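Local coordinates for protein RE68036p (PDB 1SQH) that is of unknown function but belongs to the acetyltransferase clan and is probably an acyltransferase, perhaps acting on glycine, at residues S16-L21 / N41-D46; A52-N57 / S63-F68; L252-S257 / K284-Q289. One frame throughout, in Å; residues are numbered along the deposited sequence.

Interaction 1: S16-L21 / N41-D46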
loop_
_atom_site.group_PDB
_atom_site.type_symbol
_atom_site.label_atom_id
_atom_site.label_comp_id
_atom_site.label_asym_id
_atom_site.label_seq_id
_atom_site.Cartn_x
_atom_site.Cartn_y
_atom_site.Cartn_z
ATOM N N SER A 16 8.466 6.250 -18.985
ATOM C CA SER A 16 7.456 6.476 -20.018
ATOM C C SER A 16 6.525 5.278 -20.160
ATOM O O SER A 16 5.323 5.432 -20.391
ATOM C CB SER A 16 8.139 6.751 -21.359
ATOM O OG SER A 16 7.285 6.425 -22.436
ATOM N N GLU A 17 7.092 4.086 -20.024
ATOM C CA GLU A 17 6.328 2.855 -20.131
ATOM C C GLU A 17 5.422 2.635 -18.930
ATOM O O GLU A 17 4.295 2.140 -19.073
ATOM C CB GLU A 17 7.282 1.672 -20.298
ATOM C CG GLU A 17 7.702 1.446 -21.732
ATOM C CD GLU A 17 8.813 0.426 -21.849
ATOM O OE1 GLU A 17 8.842 -0.298 -22.868
ATOM O OE2 GLU A 17 9.661 0.362 -20.926
ATOM N N VAL A 18 5.908 2.999 -17.745
ATOM C CA VAL A 18 5.113 2.850 -16.530
ATOM C C VAL A 18 3.906 3.752 -16.719
ATOM O O VAL A 18 2.777 3.353 -16.467
ATOM C CB VAL A 18 5.904 3.286 -15.271
ATOM C CG1 VAL A 18 5.106 2.984 -14.007
ATOM C CG2 VAL A 18 7.228 2.548 -15.228
ATOM N N ASP A 19 4.152 4.970 -17.185
ATOM C CA ASP A 19 3.065 5.901 -17.420
ATOM C C ASP A 19 2.009 5.271 -18.323
ATOM O O ASP A 19 0.809 5.400 -18.062
ATOM C CB ASP A 19 3.609 7.199 -18.019
ATOM C CG ASP A 19 4.130 8.151 -16.950
ATOM O OD1 ASP A 19 5.063 8.923 -17.252
ATOM O OD2 ASP A 19 3.602 8.132 -15.809
ATOM N N GLU A 20 2.445 4.572 -19.369
ATOM C CA GLU A 20 1.499 3.916 -20.273
ATOM C C GLU A 20 0.784 2.803 -19.518
ATOM O O GLU A 20 -0.408 2.582 -19.698
ATOM C CB GLU A 20 2.218 3.309 -21.478
ATOM C CG GLU A 20 2.621 4.297 -22.548
ATOM C CD GLU A 20 3.214 3.601 -23.761
ATOM O OE1 GLU A 20 4.460 3.620 -23.914
ATOM O OE2 GLU A 20 2.435 3.025 -24.559
ATOM N N LEU A 21 1.534 2.087 -18.687
ATOM C CA LEU A 21 0.960 1.002 -17.900
ATOM C C LEU A 21 -0.148 1.566 -17.009
ATOM O O LEU A 21 -1.203 0.948 -16.839
ATOM C CB LEU A 21 2.038 0.362 -17.037
ATOM C CG LEU A 21 1.629 -0.881 -16.248
ATOM C CD1 LEU A 21 1.163 -1.996 -17.202
ATOM C CD2 LEU A 21 2.821 -1.329 -15.410
ATOM N N ASN A 41 -0.125 6.007 -7.443
ATOM C CA ASN A 41 0.623 6.422 -6.274
ATOM C C ASN A 41 2.128 6.498 -6.505
ATOM O O ASN A 41 2.761 7.518 -6.179
ATOM C CB ASN A 41 0.342 5.485 -5.102
ATOM C CG ASN A 41 1.090 5.890 -3.856
ATOM O OD1 ASN A 41 0.719 6.835 -3.170
ATOM N ND2 ASN A 41 2.173 5.187 -3.572
ATOM N N GLN A 42 2.703 5.433 -7.068
ATOM C CA GLN A 42 4.141 5.410 -7.301
ATOM C C GLN A 42 4.597 6.576 -8.164
ATOM O O GLN A 42 5.544 7.280 -7.817
ATOM C CB GLN A 42 4.569 4.102 -7.955
ATOM C CG GLN A 42 6.094 3.960 -8.045
ATOM C CD GLN A 42 6.753 4.123 -6.681
ATOM O OE1 GLN A 42 6.561 3.294 -5.792
ATOM N NE2 GLN A 42 7.512 5.201 -6.505
ATOM N N ARG A 43 3.924 6.785 -9.291
ATOM C CA ARG A 43 4.295 7.881 -10.168
ATOM C C ARG A 43 4.122 9.231 -9.467
ATOM O O ARG A 43 4.862 10.176 -9.756
ATOM C CB ARG A 43 3.482 7.823 -11.461
ATOM C CG ARG A 43 3.867 6.628 -12.320
ATOM C CD ARG A 43 5.356 6.663 -12.680
ATOM N NE ARG A 43 5.641 7.637 -13.735
ATOM C CZ ARG A 43 6.826 8.215 -13.924
ATOM N NH1 ARG A 43 7.845 7.928 -13.119
ATOM N NH2 ARG A 43 6.993 9.067 -14.927
ATOM N N LYS A 44 3.160 9.330 -8.549
ATOM C CA LYS A 44 2.977 10.579 -7.819
ATOM C C LYS A 44 4.241 10.835 -7.004
ATOM O O LYS A 44 4.790 11.949 -7.021
ATOM C CB LYS A 44 1.778 10.498 -6.877
ATOM C CG LYS A 44 1.593 11.766 -6.032
ATOM C CD LYS A 44 0.323 11.730 -5.184
ATOM C CE LYS A 44 0.374 10.627 -4.143
ATOM N NZ LYS A 44 -0.818 10.675 -3.254
ATOM N N TRP A 45 4.701 9.796 -6.298
ATOM C CA TRP A 45 5.910 9.898 -5.486
ATOM C C TRP A 45 7.130 10.176 -6.364
ATOM O O TRP A 45 7.973 11.013 -6.017
ATOM C CB TRP A 45 6.160 8.607 -4.692
ATOM C CG TRP A 45 5.295 8.440 -3.470
ATOM C CD1 TRP A 45 4.613 9.419 -2.796
ATOM C CD2 TRP A 45 5.067 7.222 -2.747
ATOM N NE1 TRP A 45 3.976 8.883 -1.702
ATOM C CE2 TRP A 45 4.237 7.539 -1.647
ATOM C CE3 TRP A 45 5.490 5.893 -2.922
ATOM C CZ2 TRP A 45 3.818 6.572 -0.722
ATOM C CZ3 TRP A 45 5.075 4.932 -2.001
ATOM C CH2 TRP A 45 4.246 5.280 -0.914
ATOM N N ASP A 46 7.228 9.462 -7.486
ATOM C CA ASP A 46 8.346 9.637 -8.414
ATOM C C ASP A 46 8.494 11.121 -8.741
ATOM O O ASP A 46 9.589 11.676 -8.680
ATOM C CB ASP A 46 8.110 8.860 -9.722
ATOM C CG ASP A 46 8.314 7.347 -9.573
ATOM O OD1 ASP A 46 8.835 6.897 -8.533
ATOM O OD2 ASP A 46 7.967 6.604 -10.522
#

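Interaction 2: A52-N57 / S63-F68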
loop_
_atom_site.group_PDB
_atom_site.type_symbol
_atom_site.label_atom_id
_atom_site.label_comp_id
_atom_site.label_asym_id
_atom_site.label_seq_id
_atom_site.Cartn_x
_atom_site.Cartn_y
_atom_site.Cartn_z
ATOM N N ALA A 52 12.293 17.063 -5.479
ATOM C CA ALA A 52 12.994 17.202 -4.205
ATOM C C ALA A 52 14.460 16.829 -4.401
ATOM O O ALA A 52 15.188 16.598 -3.436
ATOM C CB ALA A 52 12.358 16.291 -3.153
ATOM N N GLN A 53 14.874 16.779 -5.665
ATOM C CA GLN A 53 16.242 16.435 -6.051
ATOM C C GLN A 53 16.885 15.358 -5.187
ATOM O O GLN A 53 18.008 15.518 -4.715
ATOM C CB GLN A 53 17.130 17.690 -6.070
ATOM C CG GLN A 53 16.821 18.711 -4.984
ATOM C CD GLN A 53 15.644 19.606 -5.341
ATOM O OE1 GLN A 53 14.856 19.992 -4.473
ATOM N NE2 GLN A 53 15.529 19.955 -6.618
ATOM N N ILE A 54 16.169 14.255 -4.999
ATOM C CA ILE A 54 16.665 13.136 -4.206
ATOM C C ILE A 54 17.148 12.018 -5.136
ATOM O O ILE A 54 16.360 11.391 -5.843
ATOM C CB ILE A 54 15.559 12.574 -3.269
ATOM C CG1 ILE A 54 15.089 13.667 -2.308
ATOM C CG2 ILE A 54 16.089 11.373 -2.482
ATOM C CD1 ILE A 54 14.010 13.221 -1.368
ATOM N N PRO A 55 18.458 11.745 -5.139
ATOM C CA PRO A 55 18.960 10.682 -6.014
ATOM C C PRO A 55 18.214 9.352 -5.844
ATOM O O PRO A 55 17.938 8.910 -4.723
ATOM C CB PRO A 55 20.437 10.581 -5.621
ATOM C CG PRO A 55 20.442 11.001 -4.182
ATOM C CD PRO A 55 19.505 12.193 -4.203
ATOM N N ARG A 56 17.880 8.722 -6.964
ATOM C CA ARG A 56 17.194 7.442 -6.909
ATOM C C ARG A 56 18.120 6.473 -6.184
ATOM O O ARG A 56 19.334 6.687 -6.121
ATOM C CB ARG A 56 16.897 6.928 -8.320
ATOM C CG ARG A 56 16.042 7.875 -9.146
ATOM C CD ARG A 56 15.645 7.245 -10.458
ATOM N NE ARG A 56 14.620 8.032 -11.129
ATOM C CZ ARG A 56 13.841 7.581 -12.109
ATOM N NH1 ARG A 56 13.958 6.332 -12.547
ATOM N NH2 ARG A 56 12.933 8.386 -12.646
ATOM N N ASN A 57 17.551 5.409 -5.643
ATOM C CA ASN A 57 18.338 4.431 -4.914
ATOM C C ASN A 57 18.846 5.011 -3.596
ATOM O O ASN A 57 19.574 4.344 -2.860
ATOM C CB ASN A 57 19.498 3.934 -5.782
ATOM C CG ASN A 57 19.024 3.061 -6.936
ATOM O OD1 ASN A 57 18.181 3.471 -7.746
ATOM N ND2 ASN A 57 19.558 1.849 -7.016
ATOM N N SER A 63 12.213 3.129 0.129
ATOM C CA SER A 63 10.904 2.568 0.455
ATOM C C SER A 63 9.804 3.278 -0.343
ATOM O O SER A 63 8.690 2.772 -0.465
ATOM C CB SER A 63 10.632 2.699 1.957
ATOM O OG SER A 63 10.479 4.060 2.326
ATOM N N LEU A 64 10.139 4.444 -0.890
ATOM C CA LEU A 64 9.210 5.234 -1.696
ATOM C C LEU A 64 9.422 5.010 -3.206
ATOM O O LEU A 64 8.911 5.766 -4.038
ATOM C CB LEU A 64 9.374 6.720 -1.363
ATOM C CG LEU A 64 8.465 7.300 -0.272
ATOM C CD1 LEU A 64 8.419 6.377 0.926
ATOM C CD2 LEU A 64 8.956 8.687 0.131
ATOM N N ARG A 65 10.175 3.969 -3.553
ATOM C CA ARG A 65 10.459 3.657 -4.949
ATOM C C ARG A 65 9.978 2.262 -5.328
ATOM O O ARG A 65 9.768 1.408 -4.470
ATOM C CB ARG A 65 11.970 3.737 -5.225
ATOM C CG ARG A 65 12.705 4.929 -4.600
ATOM C CD ARG A 65 11.930 6.217 -4.782
ATOM N NE ARG A 65 12.467 7.115 -5.801
ATOM C CZ ARG A 65 13.428 8.005 -5.585
ATOM N NH1 ARG A 65 13.981 8.122 -4.382
ATOM N NH2 ARG A 65 13.815 8.803 -6.567
ATOM N N LYS A 66 9.807 2.036 -6.623
ATOM C CA LYS A 66 9.397 0.733 -7.132
ATOM C C LYS A 66 9.977 0.562 -8.532
ATOM O O LYS A 66 10.108 1.531 -9.278
ATOM C CB LYS A 66 7.869 0.612 -7.209
ATOM C CG LYS A 66 7.151 0.400 -5.882
ATOM C CD LYS A 66 5.700 -0.046 -6.123
ATOM C CE LYS A 66 4.911 -0.173 -4.830
ATOM N NZ LYS A 66 4.812 1.141 -4.128
ATOM N N GLN A 67 10.331 -0.665 -8.885
ATOM C CA GLN A 67 10.865 -0.933 -10.214
ATOM C C GLN A 67 9.891 -1.878 -10.910
ATOM O O GLN A 67 9.703 -3.023 -10.498
ATOM C CB GLN A 67 12.252 -1.554 -10.104
ATOM C CG GLN A 67 13.272 -0.614 -9.478
ATOM C CD GLN A 67 14.321 -1.346 -8.663
ATOM O OE1 GLN A 67 14.040 -1.832 -7.557
ATOM N NE2 GLN A 67 15.534 -1.432 -9.201
ATOM N N PHE A 68 9.257 -1.372 -11.958
ATOM C CA PHE A 68 8.277 -2.150 -12.695
ATOM C C PHE A 68 8.927 -2.950 -13.815
ATOM O O PHE A 68 9.894 -2.492 -14.430
ATOM C CB PHE A 68 7.212 -1.201 -13.252
ATOM C CG PHE A 68 6.396 -0.517 -12.181
ATOM C CD1 PHE A 68 5.307 -1.168 -11.596
ATOM C CD2 PHE A 68 6.734 0.760 -11.735
ATOM C CE1 PHE A 68 4.566 -0.563 -10.580
ATOM C CE2 PHE A 68 6.001 1.376 -10.719
ATOM C CZ PHE A 68 4.913 0.712 -10.140
#

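Interaction 3: L252-S257 / K284-Q289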
loop_
_atom_site.group_PDB
_atom_site.type_symbol
_atom_site.label_atom_id
_atom_site.label_comp_id
_atom_site.label_asym_id
_atom_site.label_seq_id
_atom_site.Cartn_x
_atom_site.Cartn_y
_atom_site.Cartn_z
ATOM N N LEU A 252 -10.210 10.211 12.792
ATOM C CA LEU A 252 -9.020 10.206 11.946
ATOM C C LEU A 252 -9.394 9.782 10.535
ATOM O O LEU A 252 -9.103 10.487 9.564
ATOM C CB LEU A 252 -7.940 9.250 12.485
ATOM C CG LEU A 252 -6.888 9.743 13.499
ATOM C CD1 LEU A 252 -6.368 11.118 13.088
ATOM C CD2 LEU A 252 -7.480 9.819 14.866
ATOM N N ALA A 253 -10.064 8.642 10.416
ATOM C CA ALA A 253 -10.444 8.148 9.098
ATOM C C ALA A 253 -11.267 9.144 8.287
ATOM O O ALA A 253 -11.070 9.283 7.078
ATOM C CB ALA A 253 -11.196 6.818 9.221
ATOM N N ALA A 254 -12.198 9.829 8.934
ATOM C CA ALA A 254 -13.025 10.788 8.206
ATOM C C ALA A 254 -12.172 11.966 7.743
ATOM O O ALA A 254 -12.197 12.341 6.564
ATOM C CB ALA A 254 -14.184 11.271 9.091
ATOM N N ALA A 255 -11.389 12.527 8.665
ATOM C CA ALA A 255 -10.541 13.671 8.355
ATOM C C ALA A 255 -9.541 13.364 7.240
ATOM O O ALA A 255 -9.439 14.116 6.259
ATOM C CB ALA A 255 -9.809 14.128 9.603
HETATM N N MSE A 256 -8.798 12.269 7.379
HETATM C CA MSE A 256 -7.838 11.917 6.342
HETATM C C MSE A 256 -8.523 11.720 4.974
HETATM O O MSE A 256 -7.997 12.154 3.949
HETATM C CB MSE A 256 -7.078 10.649 6.727
HETATM C CG MSE A 256 -5.937 10.324 5.792
HETATM SE SE MSE A 256 -4.411 11.499 6.093
HETATM C CE MSE A 256 -4.899 12.900 4.870
ATOM N N SER A 257 -9.689 11.068 4.957
ATOM C CA SER A 257 -10.417 10.836 3.702
ATOM C C SER A 257 -10.724 12.172 3.017
ATOM O O SER A 257 -10.488 12.347 1.809
ATOM C CB SER A 257 -11.721 10.071 3.964
ATOM O OG SER A 257 -11.467 8.753 4.426
ATOM N N LYS A 284 -16.903 1.568 7.157
ATOM C CA LYS A 284 -18.196 1.380 6.541
ATOM C C LYS A 284 -19.125 2.533 6.906
ATOM O O LYS A 284 -19.867 3.015 6.061
ATOM C CB LYS A 284 -18.795 0.058 7.012
ATOM C CG LYS A 284 -19.576 -0.671 5.960
ATOM C CD LYS A 284 -19.965 -2.040 6.490
ATOM C CE LYS A 284 -20.328 -3.001 5.376
ATOM N NZ LYS A 284 -20.580 -4.353 5.951
ATOM N N ARG A 285 -19.068 2.969 8.163
ATOM C CA ARG A 285 -19.912 4.058 8.657
ATOM C C ARG A 285 -19.619 5.368 7.915
ATOM O O ARG A 285 -20.502 6.206 7.723
ATOM C CB ARG A 285 -19.697 4.251 10.162
ATOM C CG ARG A 285 -20.682 5.202 10.824
ATOM C CD ARG A 285 -20.357 5.403 12.305
ATOM N NE ARG A 285 -21.420 6.125 13.003
ATOM C CZ ARG A 285 -21.585 7.448 12.980
ATOM N NH1 ARG A 285 -20.749 8.216 12.301
ATOM N NH2 ARG A 285 -22.605 8.005 13.624
ATOM N N ILE A 286 -18.373 5.540 7.501
ATOM C CA ILE A 286 -17.987 6.735 6.772
ATOM C C ILE A 286 -18.486 6.634 5.331
ATOM O O ILE A 286 -18.673 7.652 4.655
ATOM C CB ILE A 286 -16.448 6.916 6.791
ATOM C CG1 ILE A 286 -16.019 7.368 8.192
ATOM C CG2 ILE A 286 -16.019 7.911 5.719
ATOM C CD1 ILE A 286 -14.531 7.359 8.433
ATOM N N GLY A 287 -18.708 5.400 4.871
ATOM C CA GLY A 287 -19.199 5.187 3.517
ATOM C C GLY A 287 -18.406 4.200 2.676
ATOM O O GLY A 287 -18.821 3.856 1.570
ATOM N N TYR A 288 -17.263 3.754 3.187
ATOM C CA TYR A 288 -16.412 2.803 2.466
ATOM C C TYR A 288 -17.141 1.482 2.232
ATOM O O TYR A 288 -17.894 1.027 3.093
ATOM C CB TYR A 288 -15.131 2.509 3.264
ATOM C CG TYR A 288 -14.034 3.540 3.132
ATOM C CD1 TYR A 288 -12.998 3.379 2.210
ATOM C CD2 TYR A 288 -14.038 4.689 3.929
ATOM C CE1 TYR A 288 -11.986 4.343 2.088
ATOM C CE2 TYR A 288 -13.040 5.656 3.816
ATOM C CZ TYR A 288 -12.018 5.481 2.899
ATOM O OH TYR A 288 -11.029 6.441 2.810
ATOM N N GLN A 289 -16.910 0.866 1.074
ATOM C CA GLN A 289 -17.536 -0.420 0.790
ATOM C C GLN A 289 -16.436 -1.422 0.472
ATOM O O GLN A 289 -15.361 -1.052 -0.003
ATOM C CB GLN A 289 -18.499 -0.325 -0.394
ATOM C CG GLN A 289 -17.829 0.132 -1.663
ATOM C CD GLN A 289 -18.759 0.098 -2.866
ATOM O OE1 GLN A 289 -19.098 -0.974 -3.376
ATOM N NE2 GLN A 289 -19.174 1.278 -3.327
#

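Interaction 1: S16-L21 / N41-D46
R43 NE donates to D19 OD2 over 3.0 Å in a nearly straight bond (169°), and R43 NH2 reaches D19 OD1, also at 3.0 Å, so that the guanidinium takes the carboxylate side-on with two nitrogens. It is a worked example of a bidentate salt bridge that is not coplanar: the two planes stand 59° apart. OD2 lies in the guanidinium plane, yet both oxygens are met from above the plane of the carboxylate. The bends of R43 at chi2 and chi3 turn NE and NH2 to D19 while NH1 faces D46, whose OD2 it meets at 2.9 Å. One cation thus ties two acids into a network, and D46 OD1 is engaged by Q42 NE2. V18 CG1 packs against R43 CD, the last carbon before the guanidinium, at 3.9 Å. A leucine in place of R43 would probably leave D19 and D46 without the cation they share, and free D19 to turn. The bridge joins helices 15-29 and 34-51; V18 also rests on L13 and on F68 of strand 67-71, while E20 on the first helix pairs with R77 of helix 76-79.

Interaction 2: A52-N57 / S63-F68
This is a surface contact of van der Waals character, in which the side chain of R65 lies against the loop that follows helix 34-51, just ahead of strand 67-71. It illustrates how an arginine can pack through its flat end without making a salt bridge there. R56 CA lies over one face of the R65 guanidinium, 3.7 Å from NH2, and R56 CG comes within 3.5 Å of the same R65 NH2. At the edge, near the guanidinium plane, I54 O stands 3.7 Å from R65 NH2, too long for a hydrogen bond, and P55 O approaches R65 NH1 obliquely at 4.0 Å. I54 CG2 adds a looser touch to R65 NH1. The contact buries NH1, which has no hydrogen-bond partner in the model, a probable cost of the packing. Bends at chi2 (-44°) and chi3 (-105°) fold the R65 chain up to the loop, whereas R56 is extended from CG to NE, and the two chains cross at about a right angle with their guanidinium planes 64° apart. The like charges come no nearer than 4.7 Å, R56 NE to R65 NH2; R56 NH2 forms a salt bridge with D15, whose carboxylate is likely to offset the repulsion. The loop begins with a Schellman motif in which Q53, at positive phi, ends helix 34-51 and I54 N bonds back to L49 O. L49 in turn touches the side chain of R65, I54 packs on F208 of helix 199-208, and L64 rests on both helices before the chain enters strand 67-71, where Q67 makes backbone hydrogen bonds with L85 and F68 with L13.

Interaction 3: L252-S257 / K284-Q289
The ring of Y288 is met at its edge by S257: OG lies near the ring plane, 3.5 Å from CE2, and accepts a hydrogen bond from Y288 OH at 2.9 Å. L234, on strand 234-239, also touches the tyrosine side chain as well as S257. The setting is consistent with the GNAT acetyltransferase fold, in which a strand leads into a helix (here 234-239 into 248-263); helix 277-286 then leads into strand 289-299 of the mixed sheet. The example shows how one residue of the later helix and one of the turn after it divide the work of packing. I286 supplies the apolar half. Its CG1 branch, anti to the carbonyl carbon (chi1 -73°), carries CD1 onto the small surface made by two alanines. I286 CD1 sits 3.5 Å from A253 CB, tighter than usual for two carbons. The same CD1 is 3.4 Å from A254 N: because both side chains are alanines, the methyl comes right up to the helix backbone. Between I286 and Y288 the helix ends in a Schellman motif. G287 takes a positive phi at which a CB would collide with the carbonyl oxygen before it, and its N makes a weak bond to K284 O. The turn thus redirects the chain so that Y288, too, faces helix 248-263. There the polar half runs as a short relay, for S257 OG, while accepting from the tyrosine, donates at 2.7 Å to A253 O, an oxygen that S257 N reaches from the opposite face of its carbonyl plane.

Interactions 1 and 2 are neighbours: the loop of interaction 2 follows helix 34-51 of interaction 1. Interaction 3 lies apart, about 27 and 30 Å away between centres, in the FR47-like range rather than the DUF5645 range. The first two touch directly: Q42 NE2 probably bonds L64 O, and Q42 OE1 probably bonds K66 NZ. Chemistry follows place. Partly buried interaction 1 relies on opposite charges, surface interaction 2 lays an arginine on a loop without bonding it, and buried interaction 3 combines close methyl packing with neutral hydroxyl bonds.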